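Long-range contacts in pyruvate kinase (Toxoplasma gondii, PDB 3GG8), which catalyses the final step of glycolysis, the transfer of phosphate from phosphoenolpyruvate to ADP that yields pyruvate and ATP: residues I107-L112 and E189-N194; T119-A124 and Q182-I187; A124-V129 and V177-Q182. All blocks are in the same frame, centred on the assembly; numbering follows the deposited sequence.

Overall arrangement
All three interactions lie in the beta-rich domain, the B domain of pyruvate kinases, inserted between the third barrel strand, 97-101, and the fourth, 224-227. Along the chain they are concentric: 107-112, 119-124 and 124-129 go out, and 177-182, 182-187 and 189-194 return in reverse order, so interaction 1 encloses interaction 2, which encloses interaction 3. The centres of interactions 2 and 3 are about 10 Å apart, and these two share A124 and Q182; interaction 1 is about 15 Å from interaction 2 and 14 Å from interaction 3, touching both. Interaction 1 thus joins the outgoing and returning chains of a domain that, as in relatives, probably moves as a lid over the active site.

Interaction 1: I107-L112 and E189-N194; sequences IRTGFL and ERKNMN
T109 is joined to K191 twice, through its amide N and its hydroxyl OG1: the N gives a bond to K191 O (2.8 Å) in the carbonyl plane, and OG1 accepts from K191 N (2.8 Å). OG1 reaches that amide because chi1 of 64° sets it between the backbone N and the carbonyl carbon, which also turns CG2 onto M193 SD, 3.6 Å away. Backbone bonds continue the pairing at each end, from M193 N to I107 O (3.0 Å) and from R190 N to G110 O (3.1 Å). Beyond G110 a side chain takes over: E189 OE2 receives L112 N at 2.7 Å, nearly straight at 175° and almost in line with the carboxylate C-O bond. The same oxygen sits at the edge of the F111 ring, whose plane stands nearly perpendicular to the carboxylate. R190 runs alongside F111, its CD 3.3 Å from CE1 and its guanidinium plane only 17° from the ring plane. In the second shell, H115 ND1 bonds E189 OE1, and Y132 OH bonds T109 O. With L112 on one oxygen and H115 on the other, the E189 carboxylate is fixed in rotation and probably stabilised in its ionised form.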
ATOM      1  N   ILE C 107      17.414   7.523  47.819  1.00 35.15           N
ATOM      2  CA  ILE C 107      18.425   8.480  48.260  1.00 35.34           C
ATOM      3  C   ILE C 107      17.692   9.608  48.967  1.00 35.52           C
ATOM      4  O   ILE C 107      16.668  10.090  48.468  1.00 34.85           O
ATOM      5  CB  ILE C 107      19.291   9.035  47.112  1.00 34.49           C
ATOM      6  CG1 ILE C 107      19.966   7.884  46.361  1.00 35.20           C
ATOM      7  CG2 ILE C 107      20.348   9.995  47.663  1.00 34.36           C
ATOM      8  CD1 ILE C 107      20.606   8.260  45.036  1.00 34.86           C
ATOM      9  N   ARG C 108      18.213  10.007  50.127  1.00 35.50           N
ATOM     10  CA  ARG C 108      17.599  11.074  50.910  1.00 36.69           C
ATOM     11  C   ARG C 108      18.631  12.036  51.488  1.00 35.57           C
ATOM     12  O   ARG C 108      19.789  11.662  51.732  1.00 35.39           O
ATOM     13  CB  ARG C 108      16.709  10.481  52.024  1.00 36.66           C
ATOM     14  CG  ARG C 108      15.270  10.239  51.579  1.00 38.17           C
ATOM     15  CD  ARG C 108      14.462   9.442  52.590  1.00 40.26           C
ATOM     16  NE  ARG C 108      13.151  10.063  52.843  1.00 48.40           N
ATOM     17  CZ  ARG C 108      12.089   9.992  52.038  1.00 50.05           C
ATOM     18  NH1 ARG C 108      10.962  10.612  52.382  1.00 52.09           N
ATOM     19  NH2 ARG C 108      12.145   9.318  50.889  1.00 51.03           N
ATOM     20  N   THR C 109      18.211  13.281  51.696  1.00 35.04           N
ATOM     21  CA  THR C 109      19.014  14.237  52.465  1.00 34.98           C
ATOM     22  C   THR C 109      18.982  13.843  53.945  1.00 34.75           C
ATOM     23  O   THR C 109      18.160  13.035  54.361  1.00 34.68           O
ATOM     24  CB  THR C 109      18.525  15.695  52.318  1.00 34.90           C
ATOM     25  OG1 THR C 109      17.205  15.817  52.857  1.00 35.99           O
ATOM     26  CG2 THR C 109      18.499  16.131  50.854  1.00 34.62           C
ATOM     27  N   GLY C 110      19.888  14.405  54.734  1.00 34.80           N
ATOM     28  CA  GLY C 110      19.903  14.139  56.164  1.00 34.63           C
ATOM     29  C   GLY C 110      19.104  15.134  56.983  1.00 34.54           C
ATOM     30  O   GLY C 110      18.147  15.746  56.490  1.00 34.53           O
ATOM     31  N   PHE C 111      19.518  15.300  58.235  1.00 34.42           N
ATOM     32  CA  PHE C 111      18.801  16.128  59.200  1.00 35.13           C
ATOM     33  C   PHE C 111      19.320  17.559  59.233  1.00 35.00           C
ATOM     34  O   PHE C 111      20.481  17.802  58.939  1.00 35.15           O
ATOM     35  CB  PHE C 111      18.863  15.488  60.594  1.00 35.15           C
ATOM     36  CG  PHE C 111      18.181  14.150  60.666  1.00 35.58           C
ATOM     37  CD1 PHE C 111      16.799  14.069  60.800  1.00 36.03           C
ATOM     38  CD2 PHE C 111      18.919  12.972  60.577  1.00 37.16           C
ATOM     39  CE1 PHE C 111      16.160  12.833  60.855  1.00 37.15           C
ATOM     40  CE2 PHE C 111      18.292  11.725  60.634  1.00 37.10           C
ATOM     41  CZ  PHE C 111      16.912  11.654  60.774  1.00 36.64           C
ATOM     42  N   LEU C 112      18.435  18.487  59.587  1.00 35.25           N
ATOM     43  CA  LEU C 112      18.738  19.913  59.640  1.00 35.83           C
ATOM     44  C   LEU C 112      18.739  20.425  61.087  1.00 36.07           C
ATOM     45  O   LEU C 112      18.025  19.901  61.946  1.00 36.31           O
ATOM     46  CB  LEU C 112      17.740  20.701  58.774  1.00 35.56           C
ATOM     47  CG  LEU C 112      17.857  20.503  57.251  1.00 36.00           C
ATOM     48  CD1 LEU C 112      16.695  21.134  56.483  1.00 34.10           C
ATOM     49  CD2 LEU C 112      19.203  21.024  56.727  1.00 36.60           C
ATOM     50  N   GLU C 189      13.976  18.590  55.788  1.00 37.93           N
ATOM     51  CA  GLU C 189      14.931  17.513  56.036  1.00 37.97           C
ATOM     52  C   GLU C 189      14.439  16.161  55.546  1.00 38.37           C
ATOM     53  O   GLU C 189      13.226  15.931  55.429  1.00 38.10           O
ATOM     54  CB  GLU C 189      15.335  17.445  57.513  1.00 37.93           C
ATOM     55  CG  GLU C 189      14.208  17.514  58.531  1.00 37.42           C
ATOM     56  CD  GLU C 189      14.726  17.427  59.958  1.00 37.81           C
ATOM     57  OE1 GLU C 189      13.989  16.936  60.836  1.00 38.58           O
ATOM     58  OE2 GLU C 189      15.880  17.828  60.213  1.00 36.71           O
ATOM     59  N   ARG C 190      15.397  15.276  55.257  1.00 38.48           N
ATOM     60  CA  ARG C 190      15.119  13.939  54.725  1.00 38.89           C
ATOM     61  C   ARG C 190      14.220  13.982  53.486  1.00 38.70           C
ATOM     62  O   ARG C 190      13.189  13.295  53.415  1.00 38.92           O
ATOM     63  CB  ARG C 190      14.500  13.028  55.787  1.00 39.32           C
ATOM     64  CG  ARG C 190      15.075  13.184  57.160  1.00 41.64           C
ATOM     65  CD  ARG C 190      14.813  11.948  57.971  1.00 46.63           C
ATOM     66  NE  ARG C 190      15.713  10.875  57.567  1.00 49.96           N
ATOM     67  CZ  ARG C 190      15.321   9.657  57.210  1.00 52.14           C
ATOM     68  NH1 ARG C 190      16.229   8.753  56.842  1.00 53.12           N
ATOM     69  NH2 ARG C 190      14.030   9.340  57.224  1.00 53.38           N
ATOM     70  N   LYS C 191      14.613  14.798  52.518  1.00 38.18           N
ATOM     71  CA  LYS C 191      13.929  14.832  51.242  1.00 38.05           C
ATOM     72  C   LYS C 191      14.610  13.896  50.246  1.00 37.86           C
ATOM     73  O   LYS C 191      15.814  13.638  50.333  1.00 37.51           O
ATOM     74  CB  LYS C 191      13.908  16.254  50.693  1.00 37.67           C
ATOM     75  CG  LYS C 191      13.221  17.248  51.570  1.00 38.63           C
ATOM     76  CD  LYS C 191      11.806  16.839  51.896  1.00 40.14           C
ATOM     77  CE  LYS C 191      11.082  17.950  52.639  1.00 42.07           C
ATOM     78  NZ  LYS C 191      10.204  17.390  53.700  1.00 43.30           N
ATOM     79  N   ASN C 192      13.828  13.396  49.293  1.00 37.89           N
ATOM     80  CA  ASN C 192      14.369  12.575  48.218  1.00 37.14           C
ATOM     81  C   ASN C 192      15.363  13.328  47.323  1.00 36.19           C
ATOM     82  O   ASN C 192      15.313  14.555  47.182  1.00 35.61           O
ATOM     83  CB  ASN C 192      13.248  11.933  47.390  1.00 37.55           C
ATOM     84  CG  ASN C 192      12.381  12.958  46.653  1.00 39.43           C
ATOM     85  OD1 ASN C 192      12.839  14.047  46.266  1.00 38.34           O
ATOM     86  ND2 ASN C 192      11.106  12.595  46.443  1.00 40.85           N
ATOM     87  N   MET C 193      16.268  12.560  46.731  1.00 35.30           N
ATOM     88  CA  MET C 193      17.279  13.087  45.828  1.00 33.74           C
ATOM     89  C   MET C 193      17.293  12.290  44.528  1.00 33.76           C
ATOM     90  O   MET C 193      17.045  11.076  44.504  1.00 32.73           O
ATOM     91  CB  MET C 193      18.662  13.070  46.498  1.00 33.44           C
ATOM     92  CG  MET C 193      18.745  13.982  47.725  1.00 32.56           C
ATOM     93  SD  MET C 193      20.318  13.927  48.610  1.00 32.66           S
ATOM     94  CE  MET C 193      21.470  14.512  47.359  1.00 31.49           C
ATOM     95  N   ASN C 194      17.565  13.000  43.438  1.00 33.71           N
ATOM     96  CA  ASN C 194      17.720  12.379  42.144  1.00 33.22           C
ATOM     97  C   ASN C 194      19.068  12.714  41.543  1.00 33.23           C
ATOM     98  O   ASN C 194      19.601  13.820  41.739  1.00 33.13           O
ATOM     99  CB  ASN C 194      16.579  12.795  41.215  1.00 33.19           C
ATOM    100  CG  ASN C 194      15.230  12.279  41.698  1.00 33.63           C
ATOM    101  OD1 ASN C 194      14.635  12.847  42.606  1.00 34.05           O
ATOM    102  ND2 ASN C 194      14.761  11.189  41.105  1.00 31.24           N
TER

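Interaction 2: T119-A124 and Q182-I187; sequences TLQQGA and QNTATI
T184 reaches across to L120, Q121 and Q122 through all three heavy atoms of its side chain. Its CB lies 3.8 Å from L120 O. From there OG1, set beside the backbone N and anti to the carbonyl carbon (chi1 -56°), accepts a hydrogen bond from Q122 N at 3.0 Å, with 158° at the hydrogen. The methyl CG2, on the other branch, lies 3.4 Å from both L120 O and Q121 OE1, the T184 and Q121 side chains running side by side and pointing the same way. The hydroxyl therefore continues the backbone pairing past the last regular bridge, where L120 N bonds A185 O (2.9 Å) and A185 N bonds L120 O (3.0 Å). L120 CD1 meets I187 CG1 at 4.1 Å, the two side chains crossing at a slant, and L120 also packs on L165 of strand 165-172. The extended Q122 side chain runs out to Q182, CG 3.5 Å from Q182 O. N183 packs on R324 of a neighbouring subunit. Bonded from A124 N back to Q121 O, a type II beta turn hands the chain on to strand 125-129; strands 118-120 and 185-187 themselves form a short two-stranded antiparallel ladder, a long-range pair and not a hairpin, in the B domain of pyruvate kinases.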
ATOM      1  N   THR C 119      16.821  27.752  53.392  1.00 36.92           N
ATOM      2  CA  THR C 119      16.592  28.283  52.062  1.00 37.26           C
ATOM      3  C   THR C 119      17.926  28.627  51.403  1.00 37.37           C
ATOM      4  O   THR C 119      18.724  29.394  51.957  1.00 37.25           O
ATOM      5  CB  THR C 119      15.564  29.465  52.026  1.00 36.98           C
ATOM      6  OG1 THR C 119      16.242  30.702  52.192  1.00 37.12           O
ATOM      7  CG2 THR C 119      14.506  29.323  53.111  1.00 37.00           C
ATOM      8  N   LEU C 120      18.172  28.021  50.239  1.00 37.56           N
ATOM      9  CA  LEU C 120      19.380  28.301  49.473  1.00 38.09           C
ATOM     10  C   LEU C 120      19.077  29.264  48.347  1.00 38.24           C
ATOM     11  O   LEU C 120      18.002  29.208  47.748  1.00 38.27           O
ATOM     12  CB  LEU C 120      20.007  27.026  48.925  1.00 38.29           C
ATOM     13  CG  LEU C 120      20.486  26.071  50.012  1.00 39.17           C
ATOM     14  CD1 LEU C 120      19.505  24.913  50.132  1.00 39.66           C
ATOM     15  CD2 LEU C 120      21.887  25.581  49.713  1.00 39.69           C
ATOM     16  N   GLN C 121      20.036  30.149  48.083  1.00 38.41           N
ATOM     17  CA  GLN C 121      19.907  31.190  47.074  1.00 38.73           C
ATOM     18  C   GLN C 121      20.562  30.731  45.782  1.00 38.66           C
ATOM     19  O   GLN C 121      21.574  30.026  45.810  1.00 38.62           O
ATOM     20  CB  GLN C 121      20.631  32.454  47.550  1.00 38.70           C
ATOM     21  CG  GLN C 121      19.772  33.699  47.552  1.00 39.71           C
ATOM     22  CD  GLN C 121      18.774  33.674  48.683  1.00 41.30           C
ATOM     23  OE1 GLN C 121      17.563  33.747  48.462  1.00 41.65           O
ATOM     24  NE2 GLN C 121      19.274  33.528  49.909  1.00 41.32           N
ATOM     25  N   GLN C 122      20.005  31.150  44.648  1.00 38.71           N
ATOM     26  CA  GLN C 122      20.614  30.854  43.351  1.00 38.44           C
ATOM     27  C   GLN C 122      22.080  31.283  43.314  1.00 37.87           C
ATOM     28  O   GLN C 122      22.416  32.405  43.697  1.00 38.19           O
ATOM     29  CB  GLN C 122      19.836  31.509  42.210  1.00 38.52           C
ATOM     30  CG  GLN C 122      20.506  31.315  40.854  1.00 39.40           C
ATOM     31  CD  GLN C 122      19.640  31.735  39.696  1.00 39.93           C
ATOM     32  OE1 GLN C 122      18.417  31.573  39.727  1.00 39.52           O
ATOM     33  NE2 GLN C 122      20.272  32.267  38.650  1.00 40.29           N
ATOM     34  N   GLY C 123      22.949  30.380  42.873  1.00 37.29           N
ATOM     35  CA  GLY C 123      24.374  30.675  42.774  1.00 36.53           C
ATOM     36  C   GLY C 123      25.116  30.519  44.094  1.00 35.95           C
ATOM     37  O   GLY C 123      26.332  30.747  44.164  1.00 35.56           O
ATOM     38  N   ALA C 124      24.387  30.133  45.140  1.00 35.24           N
ATOM     39  CA  ALA C 124      25.009  29.861  46.432  1.00 34.79           C
ATOM     40  C   ALA C 124      25.561  28.436  46.497  1.00 34.25           C
ATOM     41  O   ALA C 124      25.052  27.519  45.839  1.00 33.97           O
ATOM     42  CB  ALA C 124      24.042  30.130  47.583  1.00 34.95           C
ATOM     43  N   GLN C 182      21.154  26.075  41.476  1.00 37.24           N
ATOM     44  CA  GLN C 182      20.764  26.600  40.160  1.00 38.26           C
ATOM     45  C   GLN C 182      19.547  27.523  40.269  1.00 39.10           C
ATOM     46  O   GLN C 182      19.310  28.367  39.399  1.00 39.26           O
ATOM     47  CB  GLN C 182      20.529  25.481  39.130  1.00 37.95           C
ATOM     48  CG  GLN C 182      21.778  24.676  38.742  1.00 38.16           C
ATOM     49  CD  GLN C 182      22.958  25.556  38.324  1.00 40.19           C
ATOM     50  OE1 GLN C 182      22.965  26.161  37.243  1.00 39.87           O
ATOM     51  NE2 GLN C 182      23.969  25.629  39.190  1.00 40.28           N
ATOM     52  N   ASN C 183      18.790  27.347  41.352  1.00 39.69           N
ATOM     53  CA  ASN C 183      17.647  28.196  41.677  1.00 39.96           C
ATOM     54  C   ASN C 183      17.571  28.464  43.185  1.00 40.06           C
ATOM     55  O   ASN C 183      18.271  27.817  43.977  1.00 40.27           O
ATOM     56  CB  ASN C 183      16.346  27.562  41.167  1.00 39.87           C
ATOM     57  CG  ASN C 183      16.039  26.228  41.831  1.00 40.67           C
ATOM     58  OD1 ASN C 183      14.958  26.035  42.391  1.00 40.42           O
ATOM     59  ND2 ASN C 183      16.987  25.297  41.767  1.00 40.58           N
ATOM     60  N   THR C 184      16.741  29.436  43.566  1.00 40.22           N
ATOM     61  CA  THR C 184      16.412  29.708  44.969  1.00 40.42           C
ATOM     62  C   THR C 184      15.266  28.792  45.439  1.00 40.30           C
ATOM     63  O   THR C 184      14.214  28.723  44.803  1.00 40.31           O
ATOM     64  CB  THR C 184      16.032  31.192  45.167  1.00 40.66           C
ATOM     65  OG1 THR C 184      17.106  32.019  44.698  1.00 40.84           O
ATOM     66  CG2 THR C 184      15.744  31.507  46.645  1.00 40.81           C
ATOM     67  N   ALA C 185      15.484  28.071  46.536  1.00 40.09           N
ATOM     68  CA  ALA C 185      14.455  27.176  47.081  1.00 39.51           C
ATOM     69  C   ALA C 185      14.574  26.952  48.594  1.00 39.31           C
ATOM     70  O   ALA C 185      15.610  27.228  49.206  1.00 38.90           O
ATOM     71  CB  ALA C 185      14.448  25.841  46.332  1.00 39.33           C
ATOM     72  N   THR C 186      13.488  26.466  49.185  1.00 39.28           N
ATOM     73  CA  THR C 186      13.429  26.153  50.604  1.00 39.31           C
ATOM     74  C   THR C 186      13.259  24.652  50.742  1.00 39.39           C
ATOM     75  O   THR C 186      12.288  24.080  50.236  1.00 39.43           O
ATOM     76  CB  THR C 186      12.253  26.885  51.286  1.00 39.25           C
ATOM     77  OG1 THR C 186      12.538  28.287  51.330  1.00 40.13           O
ATOM     78  CG2 THR C 186      12.030  26.378  52.711  1.00 39.51           C
ATOM     79  N   ILE C 187      14.202  24.006  51.415  1.00 39.06           N
ATOM     80  CA  ILE C 187      14.100  22.556  51.592  1.00 38.83           C
ATOM     81  C   ILE C 187      13.993  22.159  53.067  1.00 38.37           C
ATOM     82  O   ILE C 187      14.620  22.770  53.935  1.00 38.10           O
ATOM     83  CB  ILE C 187      15.250  21.769  50.857  1.00 39.01           C
ATOM     84  CG1 ILE C 187      16.633  22.282  51.285  1.00 38.80           C
ATOM     85  CG2 ILE C 187      15.074  21.861  49.329  1.00 38.32           C
ATOM     86  CD1 ILE C 187      17.774  21.320  51.002  1.00 39.19           C
TER

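Interaction 3: A124-V129 and V177-Q182; sequences ATLKIV and VITQAQ
Strands 125-129 and 177-181 run antiparallel with their axes 4.5 Å apart at closest and their directions 145° apart, the departure from 180° reflecting the usual twist of paired strands. A124 O accepts A181 N at 2.8 Å, and the pairing then alternates: L126 and T179 form one hydrogen-bonded pair, I128 and V177 the next, while T125-Q180 and K127-I178 are non-hydrogen-bonded. In the last hydrogen-bonded pair I128 N reaches V177 O at 2.8 Å. These strands are adjacent in the mixed sheet of the B domain, with 140-142, an outermost strand within the chain, beyond 125-129 and 165-172 beyond 177-181. L126 O is gripped twice by T179, by its N at 2.8 Å and by its hydroxyl OG1 at 2.7 Å, the amide coming from above the carbonyl plane and the hydroxyl tilted only 18° from it. A chi1 of 72° swings OG1 back over its own main chain, within bonding range of L126 O. L126, I128, V177 and T179 share the buried face, where L126 and I128 also pack on I141. On the other face T125 CG2 touches I178 CG2 at 3.9 Å, and K127 stretches past I178 CD1, CD at 4.0 Å, while making a cation-pi contact with Y176.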
ATOM      1  N   ALA C 124      24.387  30.133  45.140  1.00 35.24           N
ATOM      2  CA  ALA C 124      25.009  29.861  46.432  1.00 34.79           C
ATOM      3  C   ALA C 124      25.561  28.436  46.497  1.00 34.25           C
ATOM      4  O   ALA C 124      25.052  27.519  45.839  1.00 33.97           O
ATOM      5  CB  ALA C 124      24.042  30.130  47.583  1.00 34.95           C
ATOM      6  N   THR C 125      26.614  28.291  47.298  1.00 33.67           N
ATOM      7  CA  THR C 125      27.372  27.056  47.482  1.00 32.99           C
ATOM      8  C   THR C 125      26.704  26.132  48.504  1.00 32.41           C
ATOM      9  O   THR C 125      26.390  26.559  49.615  1.00 32.34           O
ATOM     10  CB  THR C 125      28.802  27.408  47.969  1.00 32.92           C
ATOM     11  OG1 THR C 125      29.487  28.132  46.938  1.00 33.52           O
ATOM     12  CG2 THR C 125      29.603  26.165  48.352  1.00 32.61           C
ATOM     13  N   LEU C 126      26.512  24.869  48.126  1.00 31.65           N
ATOM     14  CA  LEU C 126      26.047  23.827  49.049  1.00 31.14           C
ATOM     15  C   LEU C 126      26.962  22.598  49.048  1.00 30.82           C
ATOM     16  O   LEU C 126      27.112  21.917  48.029  1.00 30.70           O
ATOM     17  CB  LEU C 126      24.611  23.406  48.729  1.00 31.12           C
ATOM     18  CG  LEU C 126      23.972  22.205  49.445  1.00 31.62           C
ATOM     19  CD1 LEU C 126      23.803  22.438  50.951  1.00 30.47           C
ATOM     20  CD2 LEU C 126      22.623  21.897  48.798  1.00 30.70           C
ATOM     21  N   LYS C 127      27.568  22.327  50.197  1.00 29.95           N
ATOM     22  CA  LYS C 127      28.344  21.119  50.381  1.00 29.66           C
ATOM     23  C   LYS C 127      27.387  19.980  50.702  1.00 29.59           C
ATOM     24  O   LYS C 127      26.512  20.123  51.558  1.00 29.67           O
ATOM     25  CB  LYS C 127      29.356  21.315  51.515  1.00 29.79           C
ATOM     26  CG  LYS C 127      30.333  20.171  51.713  1.00 29.24           C
ATOM     27  CD  LYS C 127      31.528  20.675  52.489  1.00 30.82           C
ATOM     28  CE  LYS C 127      32.325  19.543  53.118  1.00 31.56           C
ATOM     29  NZ  LYS C 127      33.560  20.102  53.770  1.00 29.97           N
ATOM     30  N   ILE C 128      27.524  18.861  49.993  1.00 29.22           N
ATOM     31  CA  ILE C 128      26.781  17.665  50.352  1.00 28.49           C
ATOM     32  C   ILE C 128      27.743  16.583  50.798  1.00 28.43           C
ATOM     33  O   ILE C 128      28.550  16.106  50.013  1.00 28.46           O
ATOM     34  CB  ILE C 128      25.874  17.167  49.215  1.00 28.54           C
ATOM     35  CG1 ILE C 128      24.882  18.258  48.814  1.00 28.28           C
ATOM     36  CG2 ILE C 128      25.122  15.871  49.634  1.00 27.52           C
ATOM     37  CD1 ILE C 128      24.011  17.881  47.644  1.00 27.47           C
ATOM     38  N   VAL C 129      27.643  16.198  52.066  1.00 29.02           N
ATOM     39  CA  VAL C 129      28.570  15.227  52.666  1.00 29.38           C
ATOM     40  C   VAL C 129      27.992  13.812  52.746  1.00 30.36           C
ATOM     41  O   VAL C 129      26.777  13.615  52.630  1.00 29.92           O
ATOM     42  CB  VAL C 129      29.069  15.669  54.084  1.00 29.15           C
ATOM     43  CG1 VAL C 129      29.628  17.104  54.067  1.00 28.40           C
ATOM     44  CG2 VAL C 129      27.971  15.510  55.146  1.00 29.07           C
ATOM     45  N   VAL C 177      30.801  16.437  48.235  1.00 29.57           N
ATOM     46  CA  VAL C 177      30.664  17.052  46.927  1.00 29.38           C
ATOM     47  C   VAL C 177      30.327  18.524  47.197  1.00 29.36           C
ATOM     48  O   VAL C 177      29.543  18.831  48.104  1.00 28.77           O
ATOM     49  CB  VAL C 177      29.548  16.321  46.109  1.00 29.72           C
ATOM     50  CG1 VAL C 177      28.994  17.179  44.988  1.00 30.28           C
ATOM     51  CG2 VAL C 177      30.071  14.993  45.559  1.00 29.52           C
ATOM     52  N   ILE C 178      30.977  19.422  46.457  1.00 29.17           N
ATOM     53  CA  ILE C 178      30.638  20.846  46.479  1.00 29.53           C
ATOM     54  C   ILE C 178      29.669  21.093  45.342  1.00 29.61           C
ATOM     55  O   ILE C 178      29.886  20.663  44.207  1.00 29.59           O
ATOM     56  CB  ILE C 178      31.894  21.783  46.323  1.00 29.34           C
ATOM     57  CG1 ILE C 178      33.054  21.357  47.244  1.00 29.48           C
ATOM     58  CG2 ILE C 178      31.531  23.254  46.571  1.00 29.23           C
ATOM     59  CD1 ILE C 178      32.733  21.372  48.744  1.00 30.53           C
ATOM     60  N   THR C 179      28.578  21.763  45.640  1.00 30.51           N
ATOM     61  CA  THR C 179      27.590  22.015  44.609  1.00 31.42           C
ATOM     62  C   THR C 179      27.228  23.492  44.583  1.00 32.05           C
ATOM     63  O   THR C 179      27.625  24.255  45.466  1.00 32.08           O
ATOM     64  CB  THR C 179      26.317  21.150  44.782  1.00 31.47           C
ATOM     65  OG1 THR C 179      25.552  21.618  45.899  1.00 31.39           O
ATOM     66  CG2 THR C 179      26.659  19.684  44.979  1.00 31.54           C
ATOM     67  N   GLN C 180      26.477  23.886  43.563  1.00 32.70           N
ATOM     68  CA  GLN C 180      26.053  25.258  43.430  1.00 33.73           C
ATOM     69  C   GLN C 180      24.572  25.309  43.048  1.00 34.08           C
ATOM     70  O   GLN C 180      24.165  24.711  42.052  1.00 34.14           O
ATOM     71  CB  GLN C 180      26.916  25.919  42.370  1.00 34.12           C
ATOM     72  CG  GLN C 180      26.953  27.414  42.418  1.00 35.49           C
ATOM     73  CD  GLN C 180      27.465  27.969  41.112  1.00 38.43           C
ATOM     74  OE1 GLN C 180      28.601  28.438  41.022  1.00 38.52           O
ATOM     75  NE2 GLN C 180      26.637  27.879  40.071  1.00 39.26           N
ATOM     76  N   ALA C 181      23.770  26.009  43.847  1.00 34.63           N
ATOM     77  CA  ALA C 181      22.327  26.085  43.619  1.00 35.48           C
ATOM     78  C   ALA C 181      21.988  26.741  42.276  1.00 36.07           C
ATOM     79  O   ALA C 181      22.488  27.812  41.966  1.00 35.94           O
ATOM     80  CB  ALA C 181      21.651  26.818  44.762  1.00 35.53           C
ATOM     81  N   GLN C 182      21.154  26.075  41.476  1.00 37.24           N
ATOM     82  CA  GLN C 182      20.764  26.600  40.160  1.00 38.26           C
ATOM     83  C   GLN C 182      19.547  27.523  40.269  1.00 39.10           C
ATOM     84  O   GLN C 182      19.310  28.367  39.399  1.00 39.26           O
ATOM     85  CB  GLN C 182      20.529  25.481  39.130  1.00 37.95           C
ATOM     86  CG  GLN C 182      21.778  24.676  38.742  1.00 38.16           C
ATOM     87  CD  GLN C 182      22.958  25.556  38.324  1.00 40.19           C
ATOM     88  OE1 GLN C 182      22.965  26.161  37.243  1.00 39.87           O
ATOM     89  NE2 GLN C 182      23.969  25.629  39.190  1.00 40.28           N
TER